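Local coordinates for protein ornithine carbamoyltransferase (Giardia intestinalis, PDB 3GRF) that probably catalyses the interconversion of carbamoyl phosphate and ornithine with citrulline and phosphate, a step used in the arginine degradation pathway, at residues 92-95 / 96-99; 136-139 / 140-143; 173-176 / 177-181. All coordinates share one frame; numbering follows the deposited sequence.

How the contacts relate
Each contact joins consecutive segments, within one helix in contacts 2 and 3 and at the C-terminal end of helix 90-97 in contact 1, so each closes no more than a helical turn, and they follow one another along the chain without nesting or crossing. Contact 1 comes first, at the periphery of the carbamoyl-phosphate-binding part, beside a second subunit. Contact 2 follows on helix 135-151, near the centre of the chain, and contact 3 on helix 173-185, the first crossover helix of the Asp/Orn-binding part. Contacts 2 and 3 touch: Met138 and Phe142 pack on Leu178 and Gly181, joining the two family regions. Contact 1 stands apart, its nearest atoms about 14 Å from contact 2 and about 19 Å from contact 3.

Contact 1: 92-95 / 96-99; sequences DTAE and VFSR
Glu95, on the last turn of helix 90-97, and Arg99, just beyond it, form an i to i+4 salt bridge where this short helix of the carbamoyl-phosphate-binding part of the transcarbamoylase fold runs out. Arg99 NH1 lies 2.9 Å from Glu95 OE2, and the N-H points almost straight at the oxygen (165°). The carboxylate oxygen sits in the guanidinium plane, at its edge, while Arg99 approaches it from the anti side; the two planes are turned 56° apart, so the groups do not pair flat. The same Arg99 NH1 also donates to the backbone, reaching Glu95 O at 2.8 Å from above the carbonyl plane. A long arginine suits this place: its chain, extended from CG to NE, brings one NH1 to both the carboxylate OE2 and the backbone O of Glu95, while NE pairs with Asp305 of the second subunit.

Round the helix, Phe97 lays its ring against the preceding turn. Its CG stands between the backbone N and the carbonyl carbon (chi1 65°), a torsion that brings one ring face against Ala94. The CA of Ala94 makes a CH-pi contact 3.6 Å from the centroid of the Phe97 ring, and the small methyl leaves room for it, with Ala94 CB 3.9 Å from Phe97 CZ. Phe50 and Met117 are further neighbours of this ring. Thr93 suits the flank: its OG1 bonds back to Thr89 O, which leaves the methyl for the aromatic ring. Thr93 CG2 meets Phe97 CD1 at 3.8 Å, and Phe97 N donates to Thr93 O at 2.8 Å.

Contact 2: 136-139 / 140-143; sequences LQMV and CDFM
Gln137 and Asp141 make the tight part of this contact, crossing one turn apart on the helix. Gln137 NE2 donates to Asp141 OD2 at 2.8 Å on its syn side. A weak bond of 3.4 Å runs from Gln137 NE2 to Asp141 OD1. The amide and carboxylate planes are only 29° apart, and a bend at chi2 (62°) carries the glutamine amide round to its partner. Tyr239 OH also bonds Asp141 OD1, so this buried carboxylate is held at both oxygens, although Glu306 brings another acid close to OD2. These are i to i+4 pairs on helix 135-151, a central helix of the transcarbamoylase fold that packs against helices 173-185 and 303-322.

Met138 and Phe142, running in the same direction, touch each other more loosely, though both are buried beneath helix 173-185. Their Met-aromatic contact is oblique, with Met138 SD 5.4 Å from the centroid of the Phe142 ring and 4.2 Å from Phe142 CE1. The flexible thioether suits a place between helices, since it also packs on Leu178. Met143 touches the preceding turn through CB, 3.0 Å from Val139 O, while its side chain leads away and packs on Ala28, Leu29 and Lys32 of helix 18-33.

Contact 3: 173-176 / 177-181; sequences NVTY and DLMRG
Regular i to i+4 bonds join the two segments, from Asp177 N to Asn173 O at 3.1 Å through to Arg180 N and Tyr176 O, also at 3.1 Å. On one flank Arg180 folds back along the helix and lays one face of its guanidinium over Tyr176 CB, 3.7 Å from Arg180 NH2. Arg180 NH1 meets Asp177 OD1 at 2.8 Å in a salt bridge, with the oxygen in the guanidinium plane but the nitrogen well above the carboxylate plane. Asp177 OD2 accepts from His134 N, and OD1 also from Ile13 N. Glu208, paired with Arg180 NE, and the Phe132 ring, in a cation-pi contact, hold the buried arginine further. Helix 173-185 is the crossover helix of the beta-alpha-beta unit between parallel strands 164-167 and 188-192, part of a Rossmann-like domain. Val174 and Leu178 run alongside each other, CG1 of the valine 3.9 Å from CD2 of the leucine, and Leu178 rests on Phe164 of the strand. Met179 crosses Thr175, its SD 4.1 Å from the threonine CG2; that methyl is brought there by standing anti to the backbone N, and the methionine side chain also packs on Val205, Ile206 and Cys209 of helix 203-216.

Contact 1: 92-95 / 96-99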
loop_
_atom_site.group_PDB
_atom_site.type_symbol
_atom_site.label_atom_id
_atom_site.label_comp_id
_atom_site.label_asym_id
_atom_site.label_seq_id
_atom_site.Cartn_x
_atom_site.Cartn_y
_atom_site.Cartn_z
ATOM N N ASP A 92 1.251 12.935 19.781
ATOM C CA ASP A 92 1.474 11.533 20.080
ATOM C C ASP A 92 1.674 10.764 18.793
ATOM O O ASP A 92 2.593 9.940 18.695
ATOM C CB ASP A 92 0.288 10.946 20.852
ATOM C CG ASP A 92 0.247 11.388 22.322
ATOM O OD1 ASP A 92 1.119 12.152 22.802
ATOM O OD2 ASP A 92 -0.671 10.939 23.024
ATOM N N THR A 93 0.851 11.058 17.787
ATOM C CA THR A 93 1.014 10.425 16.488
ATOM C C THR A 93 2.420 10.754 15.949
ATOM O O THR A 93 3.209 9.845 15.653
ATOM C CB THR A 93 -0.129 10.834 15.525
ATOM O OG1 THR A 93 -1.378 10.402 16.072
ATOM C CG2 THR A 93 0.046 10.195 14.178
ATOM N N ALA A 94 2.752 12.051 15.885
ATOM C CA ALA A 94 4.032 12.480 15.334
ATOM C C ALA A 94 5.218 11.962 16.152
ATOM O O ALA A 94 6.215 11.546 15.597
ATOM C CB ALA A 94 4.076 13.995 15.184
ATOM N N GLU A 95 5.107 12.012 17.482
ATOM C CA GLU A 95 6.138 11.487 18.390
ATOM C C GLU A 95 6.372 10.020 18.118
ATOM O O GLU A 95 7.494 9.540 18.142
ATOM C CB GLU A 95 5.758 11.691 19.869
ATOM C CG GLU A 95 5.945 13.129 20.410
ATOM C CD GLU A 95 7.399 13.525 20.704
ATOM O OE1 GLU A 95 7.621 14.619 21.280
ATOM O OE2 GLU A 95 8.331 12.783 20.383
ATOM N N VAL A 96 5.297 9.321 17.809
ATOM C CA VAL A 96 5.377 7.886 17.607
ATOM C C VAL A 96 5.894 7.525 16.211
ATOM O O VAL A 96 6.677 6.600 16.093
ATOM C CB VAL A 96 4.018 7.245 17.898
ATOM C CG1 VAL A 96 3.930 5.862 17.310
ATOM C CG2 VAL A 96 3.738 7.282 19.439
ATOM N N PHE A 97 5.455 8.223 15.154
ATOM C CA PHE A 97 5.965 7.856 13.813
ATOM C C PHE A 97 7.422 8.244 13.583
ATOM O O PHE A 97 8.100 7.606 12.803
ATOM C CB PHE A 97 5.019 8.165 12.607
ATOM C CG PHE A 97 4.720 9.657 12.329
ATOM C CD1 PHE A 97 3.392 10.130 12.409
ATOM C CD2 PHE A 97 5.714 10.546 11.918
ATOM C CE1 PHE A 97 3.075 11.470 12.099
ATOM C CE2 PHE A 97 5.423 11.889 11.612
ATOM C CZ PHE A 97 4.106 12.349 11.698
ATOM N N SER A 98 7.891 9.256 14.324
ATOM C CA SER A 98 9.262 9.751 14.249
ATOM C C SER A 98 10.262 8.798 14.880
ATOM O O SER A 98 11.455 8.976 14.717
ATOM C CB SER A 98 9.413 11.108 14.921
ATOM O OG SER A 98 8.403 12.000 14.522
ATOM N N ARG A 99 9.788 7.789 15.582
ATOM C CA ARG A 99 10.683 6.755 16.096
ATOM C C ARG A 99 10.551 5.464 15.289
ATOM O O ARG A 99 11.021 4.420 15.734
ATOM C CB ARG A 99 10.305 6.481 17.532
ATOM C CG ARG A 99 10.662 7.566 18.493
ATOM C CD ARG A 99 9.929 7.270 19.791
ATOM N NE ARG A 99 10.349 8.093 20.944
ATOM C CZ ARG A 99 10.079 9.392 21.076
ATOM N NH1 ARG A 99 9.401 10.046 20.139
ATOM N NH2 ARG A 99 10.467 10.031 22.157
#

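Contact 2: 136-139 / 140-143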
loop_
_atom_site.group_PDB
_atom_site.type_symbol
_atom_site.label_atom_id
_atom_site.label_comp_id
_atom_site.label_asym_id
_atom_site.label_seq_id
_atom_site.Cartn_x
_atom_site.Cartn_y
_atom_site.Cartn_z
ATOM N N LEU A 136 6.557 20.377 -3.336
ATOM C CA LEU A 136 6.860 19.232 -4.221
ATOM C C LEU A 136 6.579 19.558 -5.680
ATOM O O LEU A 136 7.316 19.164 -6.594
ATOM C CB LEU A 136 6.043 18.003 -3.805
ATOM C CG LEU A 136 6.399 17.326 -2.476
ATOM C CD1 LEU A 136 5.303 16.282 -2.085
ATOM C CD2 LEU A 136 7.740 16.695 -2.594
ATOM N N GLN A 137 5.490 20.284 -5.892
ATOM C CA GLN A 137 5.137 20.827 -7.200
ATOM C C GLN A 137 6.166 21.882 -7.568
ATOM O O GLN A 137 6.513 22.004 -8.731
ATOM C CB GLN A 137 3.736 21.497 -7.129
ATOM C CG GLN A 137 3.106 21.923 -8.510
ATOM C CD GLN A 137 2.852 20.743 -9.449
ATOM O OE1 GLN A 137 2.087 19.884 -9.132
ATOM N NE2 GLN A 137 3.560 20.680 -10.573
ATOM N N MET A 138 6.650 22.667 -6.592
ATOM C CA MET A 138 7.549 23.776 -6.947
ATOM C C MET A 138 8.841 23.216 -7.490
ATOM O O MET A 138 9.270 23.631 -8.550
ATOM C CB MET A 138 7.823 24.772 -5.791
ATOM C CG MET A 138 6.613 25.568 -5.360
ATOM S SD MET A 138 5.744 26.477 -6.675
ATOM C CE MET A 138 4.582 25.266 -7.240
ATOM N N VAL A 139 9.427 22.240 -6.817
ATOM C CA VAL A 139 10.661 21.628 -7.361
ATOM C C VAL A 139 10.403 21.017 -8.762
ATOM O O VAL A 139 11.287 21.023 -9.625
ATOM C CB VAL A 139 11.211 20.514 -6.468
ATOM C CG1 VAL A 139 12.596 20.015 -7.010
ATOM C CG2 VAL A 139 11.315 20.992 -5.047
ATOM N N CYS A 140 9.176 20.526 -8.979
ATOM C CA CYS A 140 8.749 19.933 -10.242
ATOM C C CYS A 140 8.772 20.939 -11.350
ATOM O O CYS A 140 9.410 20.755 -12.375
ATOM C CB CYS A 140 7.311 19.429 -10.114
ATOM S SG CYS A 140 6.781 18.640 -11.658
ATOM N N ASP A 141 8.043 22.022 -11.137
ATOM C CA ASP A 141 7.880 23.093 -12.127
ATOM C C ASP A 141 9.159 23.840 -12.494
ATOM O O ASP A 141 9.488 23.985 -13.664
ATOM C CB ASP A 141 6.839 24.049 -11.593
ATOM C CG ASP A 141 5.478 23.389 -11.453
ATOM O OD1 ASP A 141 4.598 23.906 -10.720
ATOM O OD2 ASP A 141 5.301 22.343 -12.094
ATOM N N PHE A 142 9.929 24.270 -11.505
ATOM C CA PHE A 142 11.179 24.945 -11.853
ATOM C C PHE A 142 12.190 24.014 -12.511
ATOM O O PHE A 142 12.900 24.407 -13.432
ATOM C CB PHE A 142 11.737 25.695 -10.653
ATOM C CG PHE A 142 10.833 26.775 -10.192
ATOM C CD1 PHE A 142 10.082 26.621 -9.021
ATOM C CD2 PHE A 142 10.665 27.932 -10.960
ATOM C CE1 PHE A 142 9.242 27.609 -8.602
ATOM C CE2 PHE A 142 9.805 28.961 -10.521
ATOM C CZ PHE A 142 9.097 28.772 -9.347
ATOM N N MET A 143 12.210 22.765 -12.080
ATOM C CA MET A 143 12.928 21.729 -12.817
ATOM C C MET A 143 12.487 21.597 -14.291
ATOM O O MET A 143 13.326 21.475 -15.192
ATOM C CB MET A 143 12.798 20.414 -12.099
ATOM C CG MET A 143 13.448 19.219 -12.857
ATOM S SD MET A 143 12.521 17.632 -12.583
ATOM C CE MET A 143 13.436 16.606 -13.723
#

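Contact 3: 173-176 / 177-181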
loop_
_atom_site.group_PDB
_atom_site.type_symbol
_atom_site.label_atom_id
_atom_site.label_comp_id
_atom_site.label_asym_id
_atom_site.label_seq_id
_atom_site.Cartn_x
_atom_site.Cartn_y
_atom_site.Cartn_z
ATOM N N ASN A 173 -2.685 28.740 -2.900
ATOM C CA ASN A 173 -1.475 28.146 -2.349
ATOM C C ASN A 173 -0.410 27.831 -3.396
ATOM O O ASN A 173 0.793 27.868 -3.105
ATOM C CB ASN A 173 -1.857 26.899 -1.555
ATOM C CG ASN A 173 -2.241 25.730 -2.428
ATOM O OD1 ASN A 173 -3.244 25.762 -3.132
ATOM N ND2 ASN A 173 -1.430 24.674 -2.388
ATOM N N VAL A 174 -0.864 27.495 -4.604
ATOM C CA VAL A 174 0.035 27.208 -5.731
ATOM C C VAL A 174 0.701 28.504 -6.208
ATOM O O VAL A 174 1.902 28.532 -6.424
ATOM C CB VAL A 174 -0.681 26.352 -6.867
ATOM C CG1 VAL A 174 -0.068 26.584 -8.259
ATOM C CG2 VAL A 174 -0.637 24.829 -6.526
ATOM N N THR A 175 -0.073 29.588 -6.356
ATOM C CA THR A 175 0.430 30.918 -6.713
ATOM C C THR A 175 1.406 31.431 -5.651
ATOM O O THR A 175 2.483 31.880 -6.012
ATOM C CB THR A 175 -0.713 31.928 -6.872
ATOM O OG1 THR A 175 -1.773 31.302 -7.608
ATOM C CG2 THR A 175 -0.257 33.187 -7.599
ATOM N N TYR A 176 1.034 31.325 -4.368
ATOM C CA TYR A 176 1.940 31.627 -3.242
ATOM C C TYR A 176 3.276 30.959 -3.395
ATOM O O TYR A 176 4.316 31.598 -3.294
ATOM C CB TYR A 176 1.335 31.199 -1.908
ATOM C CG TYR A 176 0.047 31.946 -1.569
ATOM C CD1 TYR A 176 -0.707 31.583 -0.467
ATOM C CD2 TYR A 176 -0.419 32.997 -2.388
ATOM C CE1 TYR A 176 -1.916 32.249 -0.156
ATOM C CE2 TYR A 176 -1.641 33.696 -2.079
ATOM C CZ TYR A 176 -2.362 33.311 -0.970
ATOM O OH TYR A 176 -3.546 33.980 -0.667
ATOM N N ASP A 177 3.262 29.662 -3.617
ATOM C CA ASP A 177 4.547 28.948 -3.657
ATOM C C ASP A 177 5.342 29.231 -4.946
ATOM O O ASP A 177 6.575 29.181 -4.924
ATOM C CB ASP A 177 4.314 27.434 -3.403
ATOM C CG ASP A 177 5.124 26.876 -2.236
ATOM O OD1 ASP A 177 5.806 27.613 -1.497
ATOM O OD2 ASP A 177 5.084 25.656 -2.061
ATOM N N LEU A 178 4.665 29.553 -6.087
ATOM C CA LEU A 178 5.354 29.943 -7.366
ATOM C C LEU A 178 6.041 31.299 -7.140
ATOM O O LEU A 178 7.197 31.473 -7.538
ATOM C CB LEU A 178 4.339 30.049 -8.526
ATOM C CG LEU A 178 4.355 29.052 -9.707
ATOM C CD1 LEU A 178 5.423 27.970 -9.522
ATOM C CD2 LEU A 178 2.979 28.403 -9.876
ATOM N N MET A 179 5.327 32.240 -6.525
ATOM C CA MET A 179 5.911 33.540 -6.203
ATOM C C MET A 179 7.166 33.365 -5.360
ATOM O O MET A 179 8.197 33.999 -5.642
ATOM C CB MET A 179 4.903 34.398 -5.447
ATOM C CG MET A 179 3.665 34.827 -6.287
ATOM S SD MET A 179 2.309 35.392 -5.211
ATOM C CE MET A 179 3.024 36.840 -4.453
ATOM N N ARG A 180 7.090 32.516 -4.330
ATOM C CA ARG A 180 8.281 32.200 -3.504
ATOM C C ARG A 180 9.428 31.574 -4.314
ATOM O O ARG A 180 10.591 31.906 -4.076
ATOM C CB ARG A 180 7.939 31.292 -2.308
ATOM C CG ARG A 180 7.001 31.890 -1.201
ATOM C CD ARG A 180 6.484 30.773 -0.275
ATOM N NE ARG A 180 5.273 31.167 0.508
ATOM C CZ ARG A 180 4.153 30.444 0.609
ATOM N NH1 ARG A 180 4.033 29.295 -0.038
ATOM N NH2 ARG A 180 3.124 30.877 1.336
ATOM N N GLY A 181 9.121 30.620 -5.209
ATOM C CA GLY A 181 10.170 29.969 -6.023
ATOM C C GLY A 181 10.869 31.002 -6.901
ATOM O O GLY A 181 12.091 31.047 -6.964
#